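Local coordinates for manganese-binding protein (Chlamydia trachomatis, PDB 6NSI) that binds iron, and also manganese and nickel, and hands the metal to the membrane permease of an ABC transporter for import into the cell, at residues 168-173 with 258-263; 34-39 with 199-204; 8-13 with 264-269; 104-109 with 175-180. All blocks are in the same frame, centred on the assembly; numbering follows the deposited sequence.

Interaction 1: residues 168-173 with 258-263; sequences HNAFSY and YSDNVC. With FE (Fe (III) ion), chain B.
The iron(III) ion is gripped from both segments, by NE2 of His-168 at 2.2 Å and by both carboxylate oxygens of Asp-260. The carboxylate binds as an uneven bidentate chelate, with OD1 at 2.0 Å from the iron and OD2 at 2.4 Å. The two side chains come toward each other from opposite directions, ring and carboxylate planes 68° apart, and bind neighbouring positions on the ion, which brings His-168 NE2 to 3.0 Å from Asp-260 OD2. His-36 and His-102 complete the site. The imidazole of His-168 is steered by a chi1 of 78°, which sets CG between the backbone N and carbonyl carbon and sends NE2 to the metal. Its other nitrogen, ND1, is hydrogen-bonded to Glu-229, a second-shell acid that also takes a bond from the hydroxyl of Ser-259. That hydroxyl lies at the edge of the imidazole, Ser-259 OG 3.2 Å from His-168 CE1. The small side chain of Ala-170 fits over one face of the ring and packs its CB 3.6 Å from CB of Ser-259, while the far end of the Phe-171 ring packs obliquely on the same serine. A hard carboxylate and an acid-backed histidine probably make a strongly donating site, consistent with binding iron.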
loop_
_atom_site.group_PDB
_atom_site.type_symbol
_atom_site.label_atom_id
_atom_site.label_comp_id
_atom_site.label_asym_id
_atom_site.label_seq_id
_atom_site.Cartn_x
_atom_site.Cartn_y
_atom_site.Cartn_z
ATOM N N HIS A 168 -9.295 -7.324 1.318
ATOM C CA HIS A 168 -8.468 -7.657 2.474
ATOM C C HIS A 168 -8.023 -6.372 3.158
ATOM O O HIS A 168 -8.355 -5.266 2.725
ATOM C CB HIS A 168 -7.280 -8.579 2.113
ATOM C CG HIS A 168 -6.093 -7.917 1.464
ATOM N ND1 HIS A 168 -6.151 -7.316 0.218
ATOM C CD2 HIS A 168 -4.785 -7.887 1.833
ATOM C CE1 HIS A 168 -4.942 -6.895 -0.121
ATOM N NE2 HIS A 168 -4.099 -7.229 0.838
ATOM N N ASN A 169 -7.292 -6.555 4.255
ATOM C CA ASN A 169 -6.893 -5.472 5.156
ATOM C C ASN A 169 -5.610 -4.816 4.636
ATOM O O ASN A 169 -4.520 -4.970 5.180
ATOM C CB ASN A 169 -6.724 -6.010 6.576
ATOM C CG ASN A 169 -6.449 -4.917 7.578
ATOM O OD1 ASN A 169 -6.663 -3.733 7.291
ATOM N ND2 ASN A 169 -5.948 -5.296 8.757
ATOM N N ALA A 170 -5.772 -4.061 3.551
ATOM C CA ALA A 170 -4.679 -3.328 2.933
ATOM C C ALA A 170 -4.789 -1.822 3.123
ATOM O O ALA A 170 -3.865 -1.100 2.736
ATOM C CB ALA A 170 -4.608 -3.634 1.427
ATOM N N PHE A 171 -5.880 -1.327 3.711
ATOM C CA PHE A 171 -6.112 0.110 3.805
ATOM C C PHE A 171 -6.211 0.602 5.251
ATOM O O PHE A 171 -6.815 1.650 5.516
ATOM C CB PHE A 171 -7.358 0.484 3.004
ATOM C CG PHE A 171 -7.246 0.137 1.530
ATOM C CD1 PHE A 171 -7.698 -1.090 1.054
ATOM C CD2 PHE A 171 -6.671 1.031 0.633
ATOM C CE1 PHE A 171 -7.594 -1.415 -0.299
ATOM C CE2 PHE A 171 -6.558 0.716 -0.725
ATOM C CZ PHE A 171 -7.027 -0.502 -1.193
ATOM N N SER A 172 -5.605 -0.120 6.200
ATOM C CA SER A 172 -5.647 0.359 7.581
ATOM C C SER A 172 -4.896 1.681 7.748
ATOM O O SER A 172 -5.373 2.585 8.448
ATOM C CB SER A 172 -5.097 -0.704 8.536
ATOM O OG SER A 172 -6.069 -1.714 8.762
ATOM N N TYR A 173 -3.711 1.816 7.140
ATOM C CA TYR A 173 -2.986 3.086 7.246
ATOM C C TYR A 173 -3.754 4.218 6.572
ATOM O O TYR A 173 -3.866 5.324 7.118
ATOM C CB TYR A 173 -1.590 2.954 6.635
ATOM C CG TYR A 173 -0.700 2.023 7.419
ATOM C CD1 TYR A 173 -0.547 0.694 7.033
ATOM C CD2 TYR A 173 -0.020 2.468 8.540
ATOM C CE1 TYR A 173 0.270 -0.166 7.742
ATOM C CE2 TYR A 173 0.787 1.620 9.266
ATOM C CZ TYR A 173 0.939 0.306 8.865
ATOM O OH TYR A 173 1.751 -0.544 9.585
ATOM N N TYR A 258 -6.677 -0.743 -5.991
ATOM C CA TYR A 258 -5.399 -1.434 -6.131
ATOM C C TYR A 258 -4.740 -1.465 -4.763
ATOM O O TYR A 258 -4.262 -0.439 -4.274
ATOM C CB TYR A 258 -4.533 -0.762 -7.190
ATOM C CG TYR A 258 -5.135 -0.970 -8.558
ATOM C CD1 TYR A 258 -6.238 -0.220 -8.976
ATOM C CD2 TYR A 258 -4.638 -1.938 -9.417
ATOM C CE1 TYR A 258 -6.815 -0.424 -10.226
ATOM C CE2 TYR A 258 -5.211 -2.143 -10.660
ATOM C CZ TYR A 258 -6.296 -1.385 -11.059
ATOM O OH TYR A 258 -6.861 -1.597 -12.305
ATOM N N SER A 259 -4.740 -2.645 -4.145
ATOM C CA SER A 259 -4.243 -2.816 -2.787
ATOM C C SER A 259 -2.755 -3.168 -2.764
ATOM O O SER A 259 -1.949 -2.476 -2.137
ATOM C CB SER A 259 -5.047 -3.920 -2.097
ATOM O OG SER A 259 -4.907 -5.127 -2.836
ATOM N N ASP A 260 -2.383 -4.260 -3.428
ATOM C CA ASP A 260 -1.044 -4.816 -3.324
ATOM C C ASP A 260 -0.224 -4.580 -4.584
ATOM O O ASP A 260 0.902 -5.089 -4.696
ATOM C CB ASP A 260 -1.123 -6.311 -3.019
ATOM C CG ASP A 260 -1.569 -6.605 -1.587
ATOM O OD1 ASP A 260 -1.426 -5.734 -0.687
ATOM O OD2 ASP A 260 -2.058 -7.734 -1.364
ATOM N N ASN A 261 -0.761 -3.835 -5.543
ATOM C CA ASN A 261 -0.077 -3.666 -6.811
ATOM C C ASN A 261 -0.427 -2.295 -7.375
ATOM O O ASN A 261 -1.107 -1.492 -6.735
ATOM C CB ASN A 261 -0.421 -4.800 -7.790
ATOM C CG ASN A 261 -1.891 -4.784 -8.239
ATOM O OD1 ASN A 261 -2.759 -4.223 -7.570
ATOM N ND2 ASN A 261 -2.171 -5.432 -9.365
ATOM N N VAL A 262 0.057 -2.064 -8.586
ATOM C CA VAL A 262 -0.042 -0.775 -9.319
ATOM C C VAL A 262 -0.779 -0.995 -10.647
ATOM O O VAL A 262 -0.646 -2.070 -11.196
ATOM C CB VAL A 262 1.401 -0.289 -9.540
ATOM C CG1 VAL A 262 1.650 0.403 -10.865
ATOM C CG2 VAL A 262 1.961 0.475 -8.363
ATOM N N CYS A 263 -1.550 -0.011 -11.109
ATOM C CA CYS A 263 -2.208 -0.130 -12.428
ATOM C C CYS A 263 -1.228 0.341 -13.506
ATOM O O CYS A 263 -0.563 -0.497 -14.058
ATOM C CB CYS A 263 -3.465 0.718 -12.486
ATOM S SG CYS A 263 -4.477 0.361 -13.939
HETATM FE FE FE B . -1.875 -6.916 0.925
#

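Interaction 2: residues 34-39 with 199-204; sequences DPHSYE and GLSPEA. With FE (Fe (III) ion), chain B.
His-36 touches the 199-204 loop with its whole ring while NE2 binds the iron(III) ion at 2.1 Å. With CG beside the backbone N and anti to the carbonyl carbon (chi1 -65°), the imidazole points at the metal it shares with His-102, His-168 and Asp-260. Packing against the loop is by van der Waals contact. CA of Ser-201 sits over the centre of one ring face, 4.3 Å above it, and CD of Pro-202 approaches His-36 CD2 to 3.4 Å, the two side chains crossing at about a right angle. The rigid proline also sets its CG 3.6 Å from OD1 of Asp-34. Farther out, CB of Ser-37 meets the carboxylate of Glu-203, whose extended chain reaches across from the type I turn 201-204. Among polar contacts, the carbonyl O of Leu-200 comes 3.0 Å from His-36 CE1, a carbon that neighbours two ring nitrogens and is probably polarised by the metal. Hydrogen bonds lie within 34-39: Asp-34 OD1 accepts from the backbone N of His-36 in an Asx turn, and OD2 takes the hydroxyl of Ser-37, OG to OD2 2.6 Å. Asp-34 thus acts as a second-shell residue that fixes the backbone of a metal ligand, and the loop braces the ring by shape, leaving NE2 to the iron.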
loop_
_atom_site.group_PDB
_atom_site.type_symbol
_atom_site.label_atom_id
_atom_site.label_comp_id
_atom_site.label_asym_id
_atom_site.label_seq_id
_atom_site.Cartn_x
_atom_site.Cartn_y
_atom_site.Cartn_z
ATOM N N ASP A 34 0.085 -11.697 -6.235
ATOM C CA ASP A 34 0.095 -11.439 -4.801
ATOM C C ASP A 34 1.525 -11.298 -4.296
ATOM O O ASP A 34 2.254 -12.300 -4.252
ATOM C CB ASP A 34 -0.618 -12.569 -4.066
ATOM C CG ASP A 34 -0.399 -12.515 -2.569
ATOM O OD1 ASP A 34 -0.373 -11.387 -2.035
ATOM O OD2 ASP A 34 -0.274 -13.589 -1.928
ATOM N N PRO A 35 1.958 -10.108 -3.881
ATOM C CA PRO A 35 3.333 -9.965 -3.382
ATOM C C PRO A 35 3.559 -10.691 -2.075
ATOM O O PRO A 35 4.688 -11.127 -1.817
ATOM C CB PRO A 35 3.488 -8.446 -3.211
ATOM C CG PRO A 35 2.067 -7.979 -2.899
ATOM C CD PRO A 35 1.160 -8.880 -3.705
ATOM N N HIS A 36 2.521 -10.827 -1.243
ATOM C CA HIS A 36 2.674 -11.450 0.071
ATOM C C HIS A 36 3.274 -12.845 -0.037
ATOM O O HIS A 36 4.081 -13.252 0.806
ATOM C CB HIS A 36 1.320 -11.548 0.776
ATOM C CG HIS A 36 0.707 -10.225 1.109
ATOM N ND1 HIS A 36 0.974 -9.559 2.284
ATOM C CD2 HIS A 36 -0.179 -9.456 0.433
ATOM C CE1 HIS A 36 0.285 -8.431 2.316
ATOM N NE2 HIS A 36 -0.419 -8.343 1.203
ATOM N N SER A 37 2.862 -13.607 -1.049
ATOM C CA SER A 37 3.249 -15.003 -1.173
ATOM C C SER A 37 4.143 -15.237 -2.379
ATOM O O SER A 37 4.272 -16.379 -2.839
ATOM C CB SER A 37 2.009 -15.888 -1.253
ATOM O OG SER A 37 1.317 -15.635 -2.462
ATOM N N TYR A 38 4.759 -14.176 -2.898
ATOM C CA TYR A 38 5.615 -14.313 -4.062
ATOM C C TYR A 38 6.768 -15.246 -3.740
ATOM O O TYR A 38 7.441 -15.093 -2.720
ATOM C CB TYR A 38 6.157 -12.958 -4.496
ATOM C CG TYR A 38 6.963 -13.009 -5.774
ATOM C CD1 TYR A 38 6.337 -13.075 -7.006
ATOM C CD2 TYR A 38 8.349 -12.989 -5.746
ATOM C CE1 TYR A 38 7.062 -13.105 -8.172
ATOM C CE2 TYR A 38 9.085 -13.023 -6.909
ATOM C CZ TYR A 38 8.436 -13.091 -8.122
ATOM O OH TYR A 38 9.161 -13.124 -9.296
ATOM N N GLU A 39 6.976 -16.231 -4.597
ATOM C CA GLU A 39 8.155 -17.076 -4.518
ATOM C C GLU A 39 9.026 -16.755 -5.721
ATOM O O GLU A 39 8.512 -16.504 -6.817
ATOM C CB GLU A 39 7.787 -18.568 -4.476
ATOM C CG GLU A 39 6.882 -18.964 -3.296
ATOM C CD GLU A 39 7.658 -19.413 -2.043
ATOM O OE1 GLU A 39 7.003 -19.785 -1.033
ATOM O OE2 GLU A 39 8.914 -19.397 -2.064
ATOM N N GLY A 199 -7.736 -11.039 6.060
ATOM C CA GLY A 199 -6.809 -10.298 6.898
ATOM C C GLY A 199 -5.714 -9.599 6.115
ATOM O O GLY A 199 -5.919 -9.139 4.986
ATOM N N LEU A 200 -4.493 -9.527 6.644
ATOM C CA LEU A 200 -3.366 -8.805 5.968
ATOM C C LEU A 200 -2.825 -9.485 4.689
ATOM O O LEU A 200 -2.301 -8.788 3.852
ATOM C CB LEU A 200 -2.230 -8.628 6.984
ATOM C CG LEU A 200 -2.484 -7.677 8.150
ATOM C CD1 LEU A 200 -1.342 -7.702 9.135
ATOM C CD2 LEU A 200 -2.734 -6.263 7.693
ATOM N N SER A 201 -3.037 -10.785 4.541
ATOM C CA SER A 201 -2.530 -11.747 3.578
ATOM C C SER A 201 -3.691 -12.426 2.858
ATOM O O SER A 201 -4.648 -12.866 3.511
ATOM C CB SER A 201 -1.647 -12.791 4.263
ATOM O OG SER A 201 -0.476 -12.198 4.797
ATOM N N PRO A 202 -3.666 -12.335 1.626
ATOM C CA PRO A 202 -4.711 -13.076 0.896
ATOM C C PRO A 202 -4.629 -14.582 1.069
ATOM O O PRO A 202 -5.605 -15.274 0.745
ATOM C CB PRO A 202 -4.472 -12.679 -0.567
ATOM C CG PRO A 202 -3.671 -11.429 -0.513
ATOM C CD PRO A 202 -2.845 -11.506 0.734
ATOM N N GLU A 203 -3.511 -15.114 1.575
ATOM C CA GLU A 203 -3.337 -16.564 1.628
ATOM C C GLU A 203 -4.174 -17.237 2.714
ATOM O O GLU A 203 -4.408 -18.452 2.629
ATOM C CB GLU A 203 -1.855 -16.907 1.827
ATOM C CG GLU A 203 -1.423 -18.209 1.159
ATOM C CD GLU A 203 0.101 -18.344 1.053
ATOM O OE1 GLU A 203 0.824 -17.516 1.657
ATOM O OE2 GLU A 203 0.576 -19.278 0.366
ATOM N N ALA A 204 -4.641 -16.489 3.717
ATOM C CA ALA A 204 -5.446 -17.081 4.779
ATOM C C ALA A 204 -6.823 -17.500 4.260
ATOM O O ALA A 204 -7.367 -16.910 3.321
ATOM C CB ALA A 204 -5.601 -16.103 5.945
HETATM FE FE FE B . -1.875 -6.916 0.925
#

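Interaction 3: residues 8-13 with 264-269; sequences NRMICD and DNYFST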
loop_
_atom_site.group_PDB
_atom_site.type_symbol
_atom_site.label_atom_id
_atom_site.label_comp_id
_atom_site.label_asym_id
_atom_site.label_seq_id
_atom_site.Cartn_x
_atom_site.Cartn_y
_atom_site.Cartn_z
ATOM N N ASN A 8 8.916 -4.397 -5.663
ATOM C CA ASN A 8 7.579 -4.227 -6.238
ATOM C C ASN A 8 7.476 -2.839 -6.877
ATOM O O ASN A 8 8.413 -2.034 -6.811
ATOM C CB ASN A 8 6.497 -4.445 -5.171
ATOM C CG ASN A 8 6.593 -3.441 -4.014
ATOM O OD1 ASN A 8 6.551 -2.218 -4.217
ATOM N ND2 ASN A 8 6.693 -3.959 -2.796
ATOM N N ARG A 9 6.313 -2.552 -7.496
ATOM C CA ARG A 9 6.175 -1.316 -8.268
ATOM C C ARG A 9 5.938 -0.094 -7.390
ATOM O O ARG A 9 6.278 1.030 -7.785
ATOM C CB ARG A 9 5.044 -1.439 -9.282
ATOM C CG ARG A 9 5.398 -2.300 -10.476
ATOM C CD ARG A 9 6.433 -1.616 -11.362
ATOM N NE ARG A 9 5.961 -0.331 -11.862
ATOM C CZ ARG A 9 5.035 -0.197 -12.807
ATOM N NH1 ARG A 9 4.489 -1.273 -13.354
ATOM N NH2 ARG A 9 4.649 1.008 -13.205
ATOM N N MET A 10 5.343 -0.288 -6.213
ATOM C CA MET A 10 5.157 0.830 -5.299
ATOM C C MET A 10 6.504 1.409 -4.885
ATOM O O MET A 10 6.654 2.630 -4.752
ATOM C CB MET A 10 4.345 0.362 -4.095
ATOM C CG MET A 10 2.947 -0.128 -4.493
ATOM S SD MET A 10 2.890 -1.887 -4.955
ATOM C CE MET A 10 2.978 -2.628 -3.323
ATOM N N ILE A 11 7.507 0.542 -4.724
ATOM C CA ILE A 11 8.872 0.999 -4.509
ATOM C C ILE A 11 9.508 1.442 -5.820
ATOM O O ILE A 11 10.085 2.530 -5.901
ATOM C CB ILE A 11 9.696 -0.108 -3.830
ATOM C CG1 ILE A 11 9.154 -0.366 -2.429
ATOM C CG2 ILE A 11 11.164 0.278 -3.763
ATOM C CD1 ILE A 11 9.592 -1.683 -1.873
ATOM N N CYS A 12 9.398 0.621 -6.868
ATOM C CA CYS A 12 10.189 0.853 -8.081
ATOM C C CYS A 12 9.888 2.200 -8.723
ATOM O O CYS A 12 10.797 2.876 -9.222
ATOM C CB CYS A 12 9.957 -0.258 -9.103
ATOM S SG CYS A 12 11.234 -0.238 -10.422
ATOM N N ASP A 13 8.622 2.605 -8.741
ATOM C CA ASP A 13 8.286 3.844 -9.434
ATOM C C ASP A 13 8.810 5.068 -8.711
ATOM O O ASP A 13 8.997 6.115 -9.341
ATOM C CB ASP A 13 6.780 3.948 -9.620
ATOM C CG ASP A 13 6.243 2.868 -10.545
ATOM O OD1 ASP A 13 7.056 2.114 -11.129
ATOM O OD2 ASP A 13 5.013 2.767 -10.684
ATOM N N ASP A 264 -1.049 1.642 -13.684
ATOM C CA ASP A 264 -0.048 2.124 -14.670
ATOM C C ASP A 264 1.243 2.508 -13.945
ATOM O O ASP A 264 2.296 2.045 -14.328
ATOM C CB ASP A 264 -0.562 3.331 -15.441
ATOM C CG ASP A 264 0.527 3.949 -16.291
ATOM O OD1 ASP A 264 1.245 3.182 -16.956
ATOM O OD2 ASP A 264 0.666 5.177 -16.262
ATOM N N ASN A 265 1.115 3.331 -12.913
ATOM C CA ASN A 265 2.245 3.775 -12.062
ATOM C C ASN A 265 1.708 3.965 -10.645
ATOM O O ASN A 265 0.518 4.202 -10.496
ATOM C CB ASN A 265 2.937 5.030 -12.580
ATOM C CG ASN A 265 2.056 6.250 -12.506
ATOM O OD1 ASN A 265 2.003 6.908 -11.489
ATOM N ND2 ASN A 265 1.367 6.552 -13.587
ATOM N N TYR A 266 2.587 3.900 -9.661
ATOM C CA TYR A 266 2.150 3.989 -8.270
ATOM C C TYR A 266 1.365 5.272 -8.014
ATOM O O TYR A 266 0.378 5.264 -7.266
ATOM C CB TYR A 266 3.351 3.901 -7.325
ATOM C CG TYR A 266 3.080 4.459 -5.934
ATOM C CD1 TYR A 266 2.405 3.705 -4.982
ATOM C CD2 TYR A 266 3.494 5.749 -5.581
ATOM C CE1 TYR A 266 2.148 4.206 -3.717
ATOM C CE2 TYR A 266 3.237 6.266 -4.310
ATOM C CZ TYR A 266 2.564 5.488 -3.380
ATOM O OH TYR A 266 2.294 5.987 -2.113
ATOM N N PHE A 267 1.778 6.380 -8.634
ATOM C CA PHE A 267 1.193 7.673 -8.290
ATOM C C PHE A 267 -0.224 7.797 -8.834
ATOM O O PHE A 267 -1.142 8.177 -8.105
ATOM C CB PHE A 267 2.086 8.811 -8.797
ATOM C CG PHE A 267 3.461 8.782 -8.205
ATOM C CD1 PHE A 267 3.693 9.302 -6.937
ATOM C CD2 PHE A 267 4.518 8.188 -8.893
ATOM C CE1 PHE A 267 4.950 9.252 -6.363
ATOM C CE2 PHE A 267 5.778 8.133 -8.325
ATOM C CZ PHE A 267 5.994 8.670 -7.056
ATOM N N SER A 268 -0.420 7.472 -10.113
ATOM C CA SER A 268 -1.760 7.471 -10.683
ATOM C C SER A 268 -2.668 6.469 -9.974
ATOM O O SER A 268 -3.882 6.682 -9.892
ATOM C CB SER A 268 -1.687 7.159 -12.181
ATOM O OG SER A 268 -0.799 8.052 -12.849
ATOM N N THR A 269 -2.099 5.373 -9.468
ATOM C CA THR A 269 -2.887 4.373 -8.751
ATOM C C THR A 269 -3.421 4.936 -7.437
ATOM O O THR A 269 -4.604 4.763 -7.111
ATOM C CB THR A 269 -2.043 3.123 -8.492
ATOM O OG1 THR A 269 -1.643 2.552 -9.743
ATOM C CG2 THR A 269 -2.870 2.098 -7.720
HETATM O O HOH W 1 2.386 -0.644 -15.511
#
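NH2 of Arg-9 donates to the carbonyl O of Asp-264 at 2.8 Å, and Asp-13 OD2 uses its anti lone pair to accept from the backbone N of Tyr-266, 2.9 Å away. A salt bridge one helical turn long holds both groups: NE of Arg-9 gives a nearly straight bond to Asp-13 OD1 (2.8 Å, 168°) in the guanidinium plane. NH1 joins the Asp-264 carbonyl through a water and also pairs with Asp-30. The amide of Tyr-266 belongs to the first turn of helix 266-280, where the negative charge of Asp-13 probably also interacts favourably with the positive end of the helix dipole. Both helices begin with an asparagine N-cap: Asn-8 OD1 takes Ile-11 N, and Asn-265 OD1 takes Ser-268 N at 2.8 Å. The contact thus joins the first helix of the chain, which follows strand 3-6 of the parallel sheet, to the last. Beneath the polar layer, Met-10 CG packs on Tyr-266 CD1 at 3.9 Å, the two side chains crossing at about a right angle, while the sulfur end of the flexible methionine bends away. The edge of Phe-267, at CE2, faces the carbonyl O of Asp-13.

Interaction 4: residues 104-109 with 175-180; sequences WTDMRV and TRRYLS
Extended from CG to NE, with CG anti to the backbone N (chi1 177°), Arg-177 reaches over to Asp-106, while a chi1 of -62° turns the ring of Tyr-178 toward the same helix start. Asp-106 is the N-cap of helix 107-124, and its OD1 accepts from Val-109 N at 3.1 Å and weakly from Arg-108 N. Just beyond the cap, the backbone N of Met-107 donates to Tyr-178 OH (3.1 Å, 152°), a hydroxyl also bonded to Asp-147. Arg-177 meets the capping carboxylate mainly through CD, 3.1 Å from OD1; its salt bridge there is long and a matter of charge alone, OD1 lying well out of the guanidinium plane, and a stronger one goes from NH2 to Asp-147. CB of Arg-108 lies over the centre of the Arg-177 guanidinium face. The two like charges are probably eased by other partners: Arg-108 also bonds the carbonyl of Cys-89, and one water accepts from Arg-108 NE while donating to Asp-106 OD2. A second water donates to Asp-106 OD2 at 2.7 Å and accepts from Arg-176 NH2.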
loop_
_atom_site.group_PDB
_atom_site.type_symbol
_atom_site.label_atom_id
_atom_site.label_comp_id
_atom_site.label_asym_id
_atom_site.label_seq_id
_atom_site.Cartn_x
_atom_site.Cartn_y
_atom_site.Cartn_z
ATOM N N TRP A 104 2.261 2.016 1.976
ATOM C CA TRP A 104 2.277 2.823 0.759
ATOM C C TRP A 104 0.924 3.440 0.417
ATOM O O TRP A 104 0.838 4.178 -0.574
ATOM C CB TRP A 104 2.765 1.988 -0.432
ATOM C CG TRP A 104 1.901 0.762 -0.661
ATOM C CD1 TRP A 104 0.747 0.689 -1.397
ATOM C CD2 TRP A 104 2.117 -0.545 -0.122
ATOM N NE1 TRP A 104 0.233 -0.598 -1.356
ATOM C CE2 TRP A 104 1.058 -1.374 -0.587
ATOM C CE3 TRP A 104 3.107 -1.107 0.692
ATOM C CZ2 TRP A 104 0.968 -2.726 -0.253
ATOM C CZ3 TRP A 104 3.014 -2.452 1.020
ATOM C CH2 TRP A 104 1.951 -3.246 0.549
ATOM N N THR A 105 -0.134 3.154 1.178
ATOM C CA THR A 105 -1.400 3.853 0.983
ATOM C C THR A 105 -1.492 5.135 1.793
ATOM O O THR A 105 -2.464 5.882 1.630
ATOM C CB THR A 105 -2.590 2.967 1.360
ATOM O OG1 THR A 105 -2.607 2.773 2.783
ATOM C CG2 THR A 105 -2.509 1.595 0.638
ATOM N N ASP A 106 -0.539 5.381 2.687
ATOM C CA ASP A 106 -0.471 6.622 3.444
ATOM C C ASP A 106 0.649 7.441 2.801
ATOM O O ASP A 106 1.832 7.118 2.954
ATOM C CB ASP A 106 -0.232 6.319 4.926
ATOM C CG ASP A 106 -0.005 7.579 5.777
ATOM O OD1 ASP A 106 0.431 8.616 5.228
ATOM O OD2 ASP A 106 -0.235 7.517 7.012
ATOM N N MET A 107 0.267 8.483 2.058
ATOM C CA MET A 107 1.217 9.238 1.243
ATOM C C MET A 107 2.230 10.015 2.083
ATOM O O MET A 107 3.316 10.327 1.588
ATOM C CB MET A 107 0.451 10.176 0.304
ATOM C CG MET A 107 1.325 10.934 -0.718
ATOM S SD MET A 107 2.218 9.910 -1.922
ATOM C CE MET A 107 0.913 8.994 -2.750
ATOM N N ARG A 108 1.919 10.325 3.342
ATOM C CA ARG A 108 2.944 10.929 4.192
ATOM C C ARG A 108 3.992 9.901 4.595
ATOM O O ARG A 108 5.199 10.188 4.581
ATOM C CB ARG A 108 2.316 11.553 5.432
ATOM C CG ARG A 108 3.341 12.186 6.365
ATOM C CD ARG A 108 2.809 12.284 7.785
ATOM N NE ARG A 108 2.903 11.011 8.498
ATOM C CZ ARG A 108 4.031 10.503 8.990
ATOM N NH1 ARG A 108 5.179 11.164 8.848
ATOM N NH2 ARG A 108 4.009 9.332 9.623
ATOM N N VAL A 109 3.551 8.694 4.958
ATOM C CA VAL A 109 4.499 7.643 5.311
ATOM C C VAL A 109 5.330 7.251 4.089
ATOM O O VAL A 109 6.558 7.147 4.170
ATOM C CB VAL A 109 3.750 6.441 5.933
ATOM C CG1 VAL A 109 4.718 5.309 6.311
ATOM C CG2 VAL A 109 2.956 6.886 7.172
ATOM N N THR A 175 -6.945 4.411 6.155
ATOM C CA THR A 175 -8.134 4.718 6.941
ATOM C C THR A 175 -7.788 5.557 8.165
ATOM O O THR A 175 -8.507 6.503 8.509
ATOM C CB THR A 175 -8.793 3.408 7.377
ATOM O OG1 THR A 175 -9.245 2.669 6.218
ATOM C CG2 THR A 175 -9.946 3.686 8.344
ATOM N N ARG A 176 -6.711 5.187 8.857
ATOM C CA ARG A 176 -6.272 5.922 10.041
ATOM C C ARG A 176 -5.889 7.363 9.692
ATOM O O ARG A 176 -6.223 8.300 10.431
ATOM C CB ARG A 176 -5.095 5.173 10.688
ATOM C CG ARG A 176 -4.714 5.643 12.111
ATOM C CD ARG A 176 -3.435 4.937 12.631
ATOM N NE ARG A 176 -2.273 5.192 11.773
ATOM C CZ ARG A 176 -1.022 4.771 12.020
ATOM N NH1 ARG A 176 -0.751 4.050 13.110
ATOM N NH2 ARG A 176 -0.030 5.074 11.172
ATOM N N ARG A 177 -5.202 7.565 8.561
ATOM C CA ARG A 177 -4.793 8.912 8.172
ATOM C C ARG A 177 -5.956 9.738 7.633
ATOM O O ARG A 177 -6.178 10.865 8.083
ATOM C CB ARG A 177 -3.675 8.871 7.123
ATOM C CG ARG A 177 -3.310 10.314 6.653
ATOM C CD ARG A 177 -1.906 10.430 6.109
ATOM N NE ARG A 177 -1.474 11.811 5.861
ATOM C CZ ARG A 177 -0.843 12.577 6.759
ATOM N NH1 ARG A 177 -0.589 12.116 7.983
ATOM N NH2 ARG A 177 -0.453 13.814 6.443
ATOM N N TYR A 178 -6.694 9.208 6.651
ATOM C CA TYR A 178 -7.572 10.029 5.820
ATOM C C TYR A 178 -9.040 9.948 6.184
ATOM O O TYR A 178 -9.809 10.819 5.764
ATOM C CB TYR A 178 -7.466 9.627 4.343
ATOM C CG TYR A 178 -6.093 9.811 3.760
ATOM C CD1 TYR A 178 -5.511 11.076 3.685
ATOM C CD2 TYR A 178 -5.374 8.714 3.296
ATOM C CE1 TYR A 178 -4.241 11.243 3.154
ATOM C CE2 TYR A 178 -4.117 8.864 2.761
ATOM C CZ TYR A 178 -3.551 10.131 2.682
ATOM O OH TYR A 178 -2.281 10.261 2.148
ATOM N N LEU A 179 -9.463 8.898 6.875
ATOM C CA LEU A 179 -10.875 8.678 7.138
ATOM C C LEU A 179 -11.238 8.918 8.593
ATOM O O LEU A 179 -12.426 8.847 8.948
ATOM C CB LEU A 179 -11.274 7.246 6.723
ATOM C CG LEU A 179 -11.232 6.942 5.217
ATOM C CD1 LEU A 179 -11.730 5.521 4.922
ATOM C CD2 LEU A 179 -12.010 7.962 4.400
ATOM N N SER A 180 -10.255 9.210 9.440
ATOM C CA SER A 180 -10.447 9.236 10.879
ATOM C C SER A 180 -10.031 10.579 11.451
ATOM O O SER A 180 -9.171 11.267 10.900
ATOM C CB SER A 180 -9.645 8.129 11.551
ATOM O OG SER A 180 -9.805 6.912 10.815
HETATM O O HOH W 2 -1.624 6.119 8.803
HETATM O O HOH W 3 0.565 9.131 8.737
#

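In the fold
Interactions 1 and 2 meet at the iron: interaction 1, buried near the chain's centre, supplies two ligands, whereas interaction 2, whose centre lies about 13 Å from that of the chain and which is partly buried, brings one histidine and depends on shape. Their loops join through a probable hydrogen bond from Asn-169 N to Gly-199 O. Interactions 3 and 4 bind no metal and use charged and capping groups: interaction 3 joins two helix starts, interaction 4 a helix start to the end of helix 172-178. Interaction 3 is partly buried, interaction 4 mostly so despite its exposed arginine. Tyr-266 of interaction 3 bonds the carbonyl of Trp-104, which also donates to Ser-259 O and ties the metal-binding loops to the surrounding helices.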